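Local coordinates for sugar ABC transporter substrate-binding protein, BlMnBP1 (Bifidobacterium animalis subsp. lactis ATCC 27673, PDB 6I5R) that binds mannobiose and probably delivers it, with related beta-manno-oligosaccharides, to an ABC transporter for uptake into the cell, at residues 101-106 against 113-118; 105-110 against 391-396; 206-211 against 215-220. All coordinates share one frame; numbering follows the deposited sequence.

Interaction 1: residues 101-106 against 113-118; sequences MMIPAV and NYFVPY
Met-101 opens the contact from strand 100-102, its CG coming to the edge of the Phe-115 ring, 4.3 Å from CE1. The unbranched, flexible thioether chain suits a place beside a ring rim. Ile-103, two residues on, takes one face of the same ring. Ile-103 CG1 stands 4.1 Å from the Phe-115 centroid and 23° off the ring normal, a CH-pi contact. With CG1 anti to the carbonyl carbon (chi1 -62°), Ile-103 CG2 also points at the ring and meets Phe-115 CE2 at 3.9 Å, so both branches of the beta-branched residue are used. The opposite face is covered by CB of Tyr-114, and the flat ring is thereby clasped between aliphatic groups. Val-106 then moves the contact on to Tyr-114, where its CG1 approaches CD2 obliquely at 4.2 Å; Leu-91 of helix 83-93 touches both of these residues. The loop thus folds back on the chain that leads into it, from a strand set between strands 38-44 and 314-325 of the sheet. The meeting groups are all apolar, so this contact rests on packing, while backbone hydrogen bonds to Gly-324 and Ile-325 tie each segment to the sheet.

Interaction 2: residues 105-110 against 391-396; sequences AVDKSE and LLANVN. With ZN (zinc ion), chain J.
Asp-107 and Asn-394 meet at a slant over a zinc ion, the carboxylate and amide planes turned 58° apart. Asp-107 grips the metal with both oxygens, OD2 at 2.1 Å and OD1 at 2.3 Å, the ion lying at the open end of the carboxylate. Asn-394 comes from the helix and offers one atom, OD1, also 2.3 Å from the zinc; an amide suits this place because its carbonyl oxygen can bind a metal without adding a further negative charge. The two oxygens that meet here, Asp-107 OD2 and Asn-394 OD1, are 2.9 Å apart, a closeness that would probably be repulsive without the cation between them. CG of Asp-107 is anti to the backbone N (chi1 -169°), which swings the carboxylate towards the helix. Its OD1 does a second job, accepting a hydrogen bond from Ser-109 N on the anti side, 29° out of the carboxylate plane. This is an Asx turn, and it bends the loop so that the hydroxyl of Ser-109 returns to the same ion, with OG 2.3 Å from the zinc. Loop and helix, nearly three hundred residues apart in sequence, are in this way pinned by one metal. Ala-393 lies under the carboxylate, its CB 3.6 Å from Asp-107 OD1, and its small methyl lets the loop come close to the helix. Asp-390, just before the helical segment, completes the protein ligands, while a water occupies another position 2.1 Å from the zinc.

Interaction 3: residues 206-211 against 215-220; sequences YIAGNA and PKFMNQ
The backbones come nearest at Ala-208 and Met-218, whose CA atoms are 5.4 Å apart, where the residue at the N-cap position of helix 209-212 meets the first turn of helix 217-224. Alanine suits this spot, its single methyl fitting the close spacing of the backbones. Ala-208 CB touches two neighbours: Phe-217 CD2 lies 3.6 Å away and Met-218 CB 3.9 Å away. Phe-217 has CG anti to its own backbone nitrogen (chi1 -170°), which sends the ring towards the earlier segment, where it is met obliquely by Ala-208 CA as well as by the Ile-207 carbonyl oxygen, 3.9 Å from CE2. Ile-207 CD1 stays 5.3 Å from Phe-217 CE2, near but not in contact. Met-218 works differently: its chain bends at chi2 (74°) and chi3 (85°), so that CE curls back to 3.9 Å from Ala-208 CB. One methyl therefore packs against both ends of the methionine side chain, an adjustment that the pliable thioether makes easily. An alanine in place of Phe-217 would remove the ring and is likely to leave a gap beside Ala-208 and Ile-207, with the short helix start less firmly seated. Around the pair, Pro-240 and Tyr-244 of helix 239-252 touch Ile-207, and Leu-392 of helix 391-399 packs on Met-218. Towards the sheet, the Tyr-206 hydroxyl is hydrogen-bonded to the carbonyl of Gly-151 in strand 139-155, and Asn-210 OD1 accepts from the backbone N of Thr-316 in strand 314-325.

Interactions 1 and 2 leave from the same piece of chain: they share Ala-105 and Val-106, and their centres are 13 Å apart, so the loop that packs back on its strand also carries zinc ligands from the very next residue, Asp-107. Interaction 3 lies between the two halves of interaction 2 in sequence, its centre 16 Å away. Helix 391-399 joins them, for Leu-392 CD1 packs 3.7 Å from Met-218 O and CD2 equally close to Asn-219 OD1. Interactions 1 and 3 do not touch, with centres 23 Å apart. None lines the sugar pocket: side chains of Ile-103 and Met-218 are about 12 and 14 Å from bound mannose.

Interaction 1: residues 101-106 against 113-118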
loop_
_atom_site.group_PDB
_atom_site.type_symbol
_atom_site.label_atom_id
_atom_site.label_comp_id
_atom_site.label_asym_id
_atom_site.label_seq_id
_atom_site.Cartn_x
_atom_site.Cartn_y
_atom_site.Cartn_z
ATOM N N MET A 101 2.287 4.637 15.664
ATOM C CA MET A 101 1.308 3.914 14.859
ATOM C C MET A 101 1.727 3.973 13.393
ATOM O O MET A 101 2.577 4.778 12.995
ATOM C CB MET A 101 -0.120 4.468 15.000
ATOM C CG MET A 101 -0.322 5.826 14.417
ATOM S SD MET A 101 -2.061 6.253 14.139
ATOM C CE MET A 101 -2.663 6.195 15.856
ATOM N N MET A 102 1.128 3.101 12.584
ATOM C CA MET A 102 1.255 3.250 11.139
ATOM C C MET A 102 0.241 4.317 10.727
ATOM O O MET A 102 -0.949 4.222 11.060
ATOM C CB MET A 102 1.023 1.920 10.416
ATOM C CG MET A 102 1.812 0.768 10.989
ATOM S SD MET A 102 3.568 1.055 11.363
ATOM C CE MET A 102 4.309 1.227 9.722
ATOM N N ILE A 103 0.713 5.337 10.028
ATOM C CA ILE A 103 -0.094 6.506 9.719
ATOM C C ILE A 103 -1.295 6.110 8.868
ATOM O O ILE A 103 -1.135 5.506 7.794
ATOM C CB ILE A 103 0.735 7.571 8.994
ATOM C CG1 ILE A 103 1.871 8.029 9.893
ATOM C CG2 ILE A 103 -0.153 8.703 8.558
ATOM C CD1 ILE A 103 2.931 8.815 9.212
ATOM N N PRO A 104 -2.505 6.405 9.338
ATOM C CA PRO A 104 -3.727 6.091 8.588
ATOM C C PRO A 104 -4.030 7.203 7.575
ATOM O O PRO A 104 -3.127 7.919 7.166
ATOM C CB PRO A 104 -4.797 6.027 9.670
ATOM C CG PRO A 104 -4.290 7.000 10.707
ATOM C CD PRO A 104 -2.812 6.859 10.720
ATOM N N ALA A 105 -5.303 7.308 7.171
ATOM C CA ALA A 105 -5.638 8.228 6.086
ATOM C C ALA A 105 -5.840 9.637 6.621
ATOM O O ALA A 105 -6.982 10.020 6.985
ATOM C CB ALA A 105 -6.858 7.697 5.341
ATOM N N VAL A 106 -4.723 10.403 6.615
ATOM C CA VAL A 106 -4.606 11.738 7.212
ATOM C C VAL A 106 -4.115 12.727 6.170
ATOM O O VAL A 106 -3.124 12.452 5.496
ATOM C CB VAL A 106 -3.648 11.736 8.432
ATOM C CG1 VAL A 106 -3.568 13.086 9.021
ATOM C CG2 VAL A 106 -4.079 10.682 9.392
ATOM N N ASN A 113 -0.331 18.298 13.293
ATOM C CA ASN A 113 -1.271 18.281 14.410
ATOM C C ASN A 113 -1.232 16.981 15.194
ATOM O O ASN A 113 -1.866 16.892 16.251
ATOM C CB ASN A 113 -2.703 18.510 13.936
ATOM C CG ASN A 113 -2.902 19.897 13.413
ATOM O OD1 ASN A 113 -2.224 20.825 13.843
ATOM N ND2 ASN A 113 -3.829 20.060 12.489
ATOM N N TYR A 114 -0.498 15.999 14.725
ATOM C CA TYR A 114 -0.516 14.664 15.292
ATOM C C TYR A 114 0.858 14.043 15.492
ATOM O O TYR A 114 1.021 13.269 16.440
ATOM C CB TYR A 114 -1.334 13.721 14.383
ATOM C CG TYR A 114 -2.817 14.037 14.251
ATOM C CD1 TYR A 114 -3.651 13.978 15.360
ATOM C CD2 TYR A 114 -3.388 14.352 13.011
ATOM C CE1 TYR A 114 -5.002 14.226 15.253
ATOM C CE2 TYR A 114 -4.756 14.636 12.907
ATOM C CZ TYR A 114 -5.553 14.554 14.036
ATOM O OH TYR A 114 -6.910 14.815 13.946
ATOM N N PHE A 115 1.841 14.328 14.636
ATOM C CA PHE A 115 3.022 13.498 14.516
ATOM C C PHE A 115 4.265 14.329 14.755
ATOM O O PHE A 115 4.328 15.523 14.416
ATOM C CB PHE A 115 3.122 12.828 13.117
ATOM C CG PHE A 115 1.991 11.870 12.820
ATOM C CD1 PHE A 115 1.768 10.761 13.617
ATOM C CD2 PHE A 115 1.149 12.095 11.767
ATOM C CE1 PHE A 115 0.711 9.917 13.361
ATOM C CE2 PHE A 115 0.099 11.251 11.509
ATOM C CZ PHE A 115 -0.126 10.169 12.319
ATOM N N VAL A 116 5.253 13.670 15.339
ATOM C CA VAL A 116 6.570 14.281 15.555
ATOM C C VAL A 116 7.306 14.369 14.224
ATOM O O VAL A 116 7.428 13.356 13.525
ATOM C CB VAL A 116 7.379 13.454 16.550
ATOM C CG1 VAL A 116 8.773 14.076 16.751
ATOM C CG2 VAL A 116 6.637 13.314 17.868
ATOM N N PRO A 117 7.854 15.520 13.852
ATOM C CA PRO A 117 8.704 15.555 12.652
ATOM C C PRO A 117 10.012 14.828 12.927
ATOM O O PRO A 117 10.642 15.031 13.965
ATOM C CB PRO A 117 8.914 17.060 12.397
ATOM C CG PRO A 117 8.689 17.714 13.731
ATOM C CD PRO A 117 7.736 16.837 14.512
ATOM N N TYR A 118 10.376 13.920 12.017
ATOM C CA TYR A 118 11.652 13.230 12.100
ATOM C C TYR A 118 12.813 14.153 11.762
ATOM O O TYR A 118 13.936 13.874 12.176
ATOM C CB TYR A 118 11.700 12.035 11.135
ATOM C CG TYR A 118 10.832 10.881 11.565
ATOM C CD1 TYR A 118 11.261 9.974 12.527
ATOM C CD2 TYR A 118 9.586 10.684 10.993
ATOM C CE1 TYR A 118 10.455 8.914 12.921
ATOM C CE2 TYR A 118 8.774 9.674 11.404
ATOM C CZ TYR A 118 9.200 8.777 12.344
ATOM O OH TYR A 118 8.350 7.760 12.707
#

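Interaction 2: residues 105-110 against 391-396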
loop_
_atom_site.group_PDB
_atom_site.type_symbol
_atom_site.label_atom_id
_atom_site.label_comp_id
_atom_site.label_asym_id
_atom_site.label_seq_id
_atom_site.Cartn_x
_atom_site.Cartn_y
_atom_site.Cartn_z
ATOM N N ALA A 105 -5.303 7.308 7.171
ATOM C CA ALA A 105 -5.638 8.228 6.086
ATOM C C ALA A 105 -5.840 9.637 6.621
ATOM O O ALA A 105 -6.982 10.020 6.985
ATOM C CB ALA A 105 -6.858 7.697 5.341
ATOM N N VAL A 106 -4.723 10.403 6.615
ATOM C CA VAL A 106 -4.606 11.738 7.212
ATOM C C VAL A 106 -4.115 12.727 6.170
ATOM O O VAL A 106 -3.124 12.452 5.496
ATOM C CB VAL A 106 -3.648 11.736 8.432
ATOM C CG1 VAL A 106 -3.568 13.086 9.021
ATOM C CG2 VAL A 106 -4.079 10.682 9.392
ATOM N N ASP A 107 -4.761 13.902 6.093
ATOM C CA ASP A 107 -4.293 15.017 5.278
ATOM C C ASP A 107 -2.852 15.347 5.677
ATOM O O ASP A 107 -2.562 15.650 6.836
ATOM C CB ASP A 107 -5.218 16.238 5.447
ATOM C CG ASP A 107 -4.942 17.347 4.422
ATOM O OD1 ASP A 107 -3.808 17.730 4.043
ATOM O OD2 ASP A 107 -5.906 17.972 3.955
ATOM N N LYS A 108 -1.960 15.384 4.681
ATOM C CA LYS A 108 -0.596 15.830 4.934
ATOM C C LYS A 108 -0.579 17.122 5.723
ATOM O O LYS A 108 0.205 17.286 6.655
ATOM C CB LYS A 108 0.155 16.061 3.624
ATOM C CG LYS A 108 0.530 14.829 2.873
ATOM C CD LYS A 108 0.989 15.262 1.507
ATOM C CE LYS A 108 1.766 14.189 0.807
ATOM N NZ LYS A 108 2.245 14.812 -0.452
ATOM N N SER A 109 -1.423 18.066 5.333
ATOM C CA SER A 109 -1.449 19.336 6.024
ATOM C C SER A 109 -1.808 19.190 7.500
ATOM O O SER A 109 -1.636 20.157 8.257
ATOM C CB SER A 109 -2.451 20.254 5.334
ATOM O OG SER A 109 -3.748 19.698 5.485
ATOM N N GLU A 110 -2.316 18.027 7.928
ATOM C CA GLU A 110 -2.637 17.808 9.327
ATOM C C GLU A 110 -1.580 16.984 10.053
ATOM O O GLU A 110 -1.725 16.742 11.257
ATOM C CB GLU A 110 -3.994 17.125 9.470
ATOM C CG GLU A 110 -5.183 18.050 9.296
ATOM C CD GLU A 110 -6.487 17.332 9.494
ATOM O OE1 GLU A 110 -7.470 17.695 8.812
ATOM O OE2 GLU A 110 -6.536 16.402 10.330
ATOM N N LEU A 391 -2.541 19.661 -2.392
ATOM C CA LEU A 391 -3.625 19.762 -3.353
ATOM C C LEU A 391 -4.352 18.425 -3.517
ATOM O O LEU A 391 -5.587 18.389 -3.543
ATOM C CB LEU A 391 -3.075 20.244 -4.697
ATOM C CG LEU A 391 -4.179 20.421 -5.723
ATOM C CD1 LEU A 391 -5.084 21.577 -5.323
ATOM C CD2 LEU A 391 -3.604 20.641 -7.103
ATOM N N LEU A 392 -3.615 17.327 -3.605
ATOM C CA LEU A 392 -4.278 16.031 -3.768
ATOM C C LEU A 392 -5.132 15.710 -2.548
ATOM O O LEU A 392 -6.269 15.249 -2.678
ATOM C CB LEU A 392 -3.269 14.911 -4.016
ATOM C CG LEU A 392 -3.908 13.510 -4.104
ATOM C CD1 LEU A 392 -4.734 13.294 -5.376
ATOM C CD2 LEU A 392 -2.791 12.480 -3.957
ATOM N N ALA A 393 -4.594 15.925 -1.347
ATOM C CA ALA A 393 -5.355 15.607 -0.147
ATOM C C ALA A 393 -6.654 16.403 -0.101
ATOM O O ALA A 393 -7.705 15.877 0.289
ATOM C CB ALA A 393 -4.509 15.874 1.099
ATOM N N ASN A 394 -6.608 17.666 -0.536
ATOM C CA ASN A 394 -7.753 18.550 -0.436
ATOM C C ASN A 394 -8.802 18.252 -1.497
ATOM O O ASN A 394 -10.003 18.297 -1.222
ATOM C CB ASN A 394 -7.275 19.993 -0.544
ATOM C CG ASN A 394 -6.487 20.440 0.675
ATOM O OD1 ASN A 394 -6.301 19.696 1.660
ATOM N ND2 ASN A 394 -5.955 21.634 0.580
ATOM N N VAL A 395 -8.376 17.972 -2.723
ATOM C CA VAL A 395 -9.339 17.557 -3.734
ATOM C C VAL A 395 -9.953 16.228 -3.337
ATOM O O VAL A 395 -11.141 15.980 -3.569
ATOM C CB VAL A 395 -8.658 17.470 -5.113
ATOM C CG1 VAL A 395 -9.595 16.841 -6.145
ATOM C CG2 VAL A 395 -8.161 18.859 -5.559
ATOM N N ASN A 396 -9.133 15.338 -2.782
ATOM C CA ASN A 396 -9.602 14.028 -2.342
ATOM C C ASN A 396 -10.692 14.167 -1.291
ATOM O O ASN A 396 -11.743 13.515 -1.357
ATOM C CB ASN A 396 -8.439 13.257 -1.751
ATOM C CG ASN A 396 -8.203 11.969 -2.417
ATOM O OD1 ASN A 396 -9.105 11.412 -3.058
ATOM N ND2 ASN A 396 -6.987 11.450 -2.251
HETATM ZN ZN ZN J . -4.882 19.716 3.444
HETATM O O HOH W 1 -6.094 21.459 3.240
#

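Interaction 3: residues 206-211 against 215-220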
loop_
_atom_site.group_PDB
_atom_site.type_symbol
_atom_site.label_atom_id
_atom_site.label_comp_id
_atom_site.label_asym_id
_atom_site.label_seq_id
_atom_site.Cartn_x
_atom_site.Cartn_y
_atom_site.Cartn_z
ATOM N N TYR A 206 -3.023 1.446 -8.499
ATOM C CA TYR A 206 -2.574 1.169 -9.857
ATOM C C TYR A 206 -2.842 2.293 -10.836
ATOM O O TYR A 206 -2.370 2.227 -11.983
ATOM C CB TYR A 206 -3.256 -0.102 -10.386
ATOM C CG TYR A 206 -2.969 -1.268 -9.499
ATOM C CD1 TYR A 206 -3.676 -1.449 -8.326
ATOM C CD2 TYR A 206 -1.974 -2.153 -9.795
ATOM C CE1 TYR A 206 -3.394 -2.476 -7.476
ATOM C CE2 TYR A 206 -1.693 -3.196 -8.952
ATOM C CZ TYR A 206 -2.415 -3.368 -7.795
ATOM O OH TYR A 206 -2.109 -4.410 -6.939
ATOM N N ILE A 207 -3.601 3.307 -10.439
ATOM C CA ILE A 207 -4.205 4.169 -11.437
ATOM C C ILE A 207 -3.322 5.325 -11.876
ATOM O O ILE A 207 -3.690 6.032 -12.820
ATOM C CB ILE A 207 -5.527 4.769 -10.935
ATOM C CG1 ILE A 207 -5.293 5.634 -9.694
ATOM C CG2 ILE A 207 -6.515 3.664 -10.605
ATOM C CD1 ILE A 207 -6.351 6.711 -9.477
ATOM N N ALA A 208 -2.179 5.552 -11.219
ATOM C CA ALA A 208 -1.325 6.690 -11.523
ATOM C C ALA A 208 -0.111 6.191 -12.252
ATOM O O ALA A 208 -0.168 5.963 -13.488
ATOM C CB ALA A 208 -1.028 7.453 -10.217
ATOM N N GLY A 209 1.038 6.024 -11.608
ATOM C CA GLY A 209 2.228 5.625 -12.328
ATOM C C GLY A 209 2.052 4.347 -13.129
ATOM O O GLY A 209 2.559 4.240 -14.245
ATOM N N ASN A 210 1.366 3.348 -12.553
ATOM C CA ASN A 210 1.234 2.076 -13.243
ATOM C C ASN A 210 0.425 2.219 -14.508
ATOM O O ASN A 210 0.704 1.547 -15.510
ATOM C CB ASN A 210 0.554 1.034 -12.378
ATOM C CG ASN A 210 1.453 0.499 -11.340
ATOM O OD1 ASN A 210 2.073 1.257 -10.604
ATOM N ND2 ASN A 210 1.581 -0.833 -11.308
ATOM N N ALA A 211 -0.638 3.018 -14.455
ATOM C CA ALA A 211 -1.548 3.110 -15.586
ATOM C C ALA A 211 -1.152 4.203 -16.569
ATOM O O ALA A 211 -1.685 4.228 -17.682
ATOM C CB ALA A 211 -2.982 3.337 -15.104
ATOM N N PRO A 215 5.396 9.687 -13.394
ATOM C CA PRO A 215 5.605 9.837 -11.944
ATOM C C PRO A 215 4.942 11.061 -11.351
ATOM O O PRO A 215 4.778 11.135 -10.133
ATOM C CB PRO A 215 7.131 9.927 -11.819
ATOM C CG PRO A 215 7.645 9.229 -13.052
ATOM C CD PRO A 215 6.675 9.626 -14.126
ATOM N N LYS A 216 4.592 12.032 -12.163
ATOM C CA LYS A 216 3.902 13.223 -11.697
ATOM C C LYS A 216 2.383 13.063 -11.687
ATOM O O LYS A 216 1.681 14.001 -11.297
ATOM C CB LYS A 216 4.252 14.424 -12.585
ATOM C CG LYS A 216 5.708 14.847 -12.528
ATOM C CD LYS A 216 6.014 16.110 -13.312
ATOM C CE LYS A 216 7.484 16.493 -13.135
ATOM N NZ LYS A 216 7.781 17.758 -13.882
ATOM N N PHE A 217 1.848 11.916 -12.120
ATOM C CA PHE A 217 0.405 11.820 -12.281
ATOM C C PHE A 217 -0.320 11.962 -10.946
ATOM O O PHE A 217 -1.296 12.705 -10.832
ATOM C CB PHE A 217 0.006 10.492 -12.912
ATOM C CG PHE A 217 -1.442 10.456 -13.301
ATOM C CD1 PHE A 217 -1.849 11.008 -14.509
ATOM C CD2 PHE A 217 -2.397 9.961 -12.439
ATOM C CE1 PHE A 217 -3.173 11.024 -14.859
ATOM C CE2 PHE A 217 -3.743 9.974 -12.797
ATOM C CZ PHE A 217 -4.120 10.504 -14.007
ATOM N N MET A 218 0.145 11.239 -9.929
ATOM C CA MET A 218 -0.580 11.185 -8.663
ATOM C C MET A 218 -0.678 12.552 -8.001
ATOM O O MET A 218 -1.760 12.969 -7.588
ATOM C CB MET A 218 0.100 10.213 -7.697
ATOM C CG MET A 218 -0.599 10.164 -6.370
ATOM S SD MET A 218 -2.159 9.256 -6.516
ATOM C CE MET A 218 -1.557 7.595 -6.322
ATOM N N ASN A 219 0.454 13.229 -7.815
ATOM C CA ASN A 219 0.475 14.448 -7.014
ATOM C C ASN A 219 0.327 15.717 -7.835
ATOM O O ASN A 219 0.022 16.766 -7.268
ATOM C CB ASN A 219 1.771 14.514 -6.191
ATOM C CG ASN A 219 1.811 13.446 -5.112
ATOM O OD1 ASN A 219 0.798 13.213 -4.459
ATOM N ND2 ASN A 219 2.970 12.797 -4.919
ATOM N N GLN A 220 0.508 15.657 -9.152
ATOM C CA GLN A 220 0.380 16.857 -9.965
ATOM C C GLN A 220 -0.805 16.777 -10.925
ATOM O O GLN A 220 -1.679 17.650 -10.908
ATOM C CB GLN A 220 1.670 17.135 -10.752
ATOM C CG GLN A 220 2.842 17.509 -9.865
ATOM C CD GLN A 220 4.087 17.930 -10.641
ATOM O OE1 GLN A 220 4.011 18.424 -11.773
ATOM N NE2 GLN A 220 5.232 17.753 -10.030
#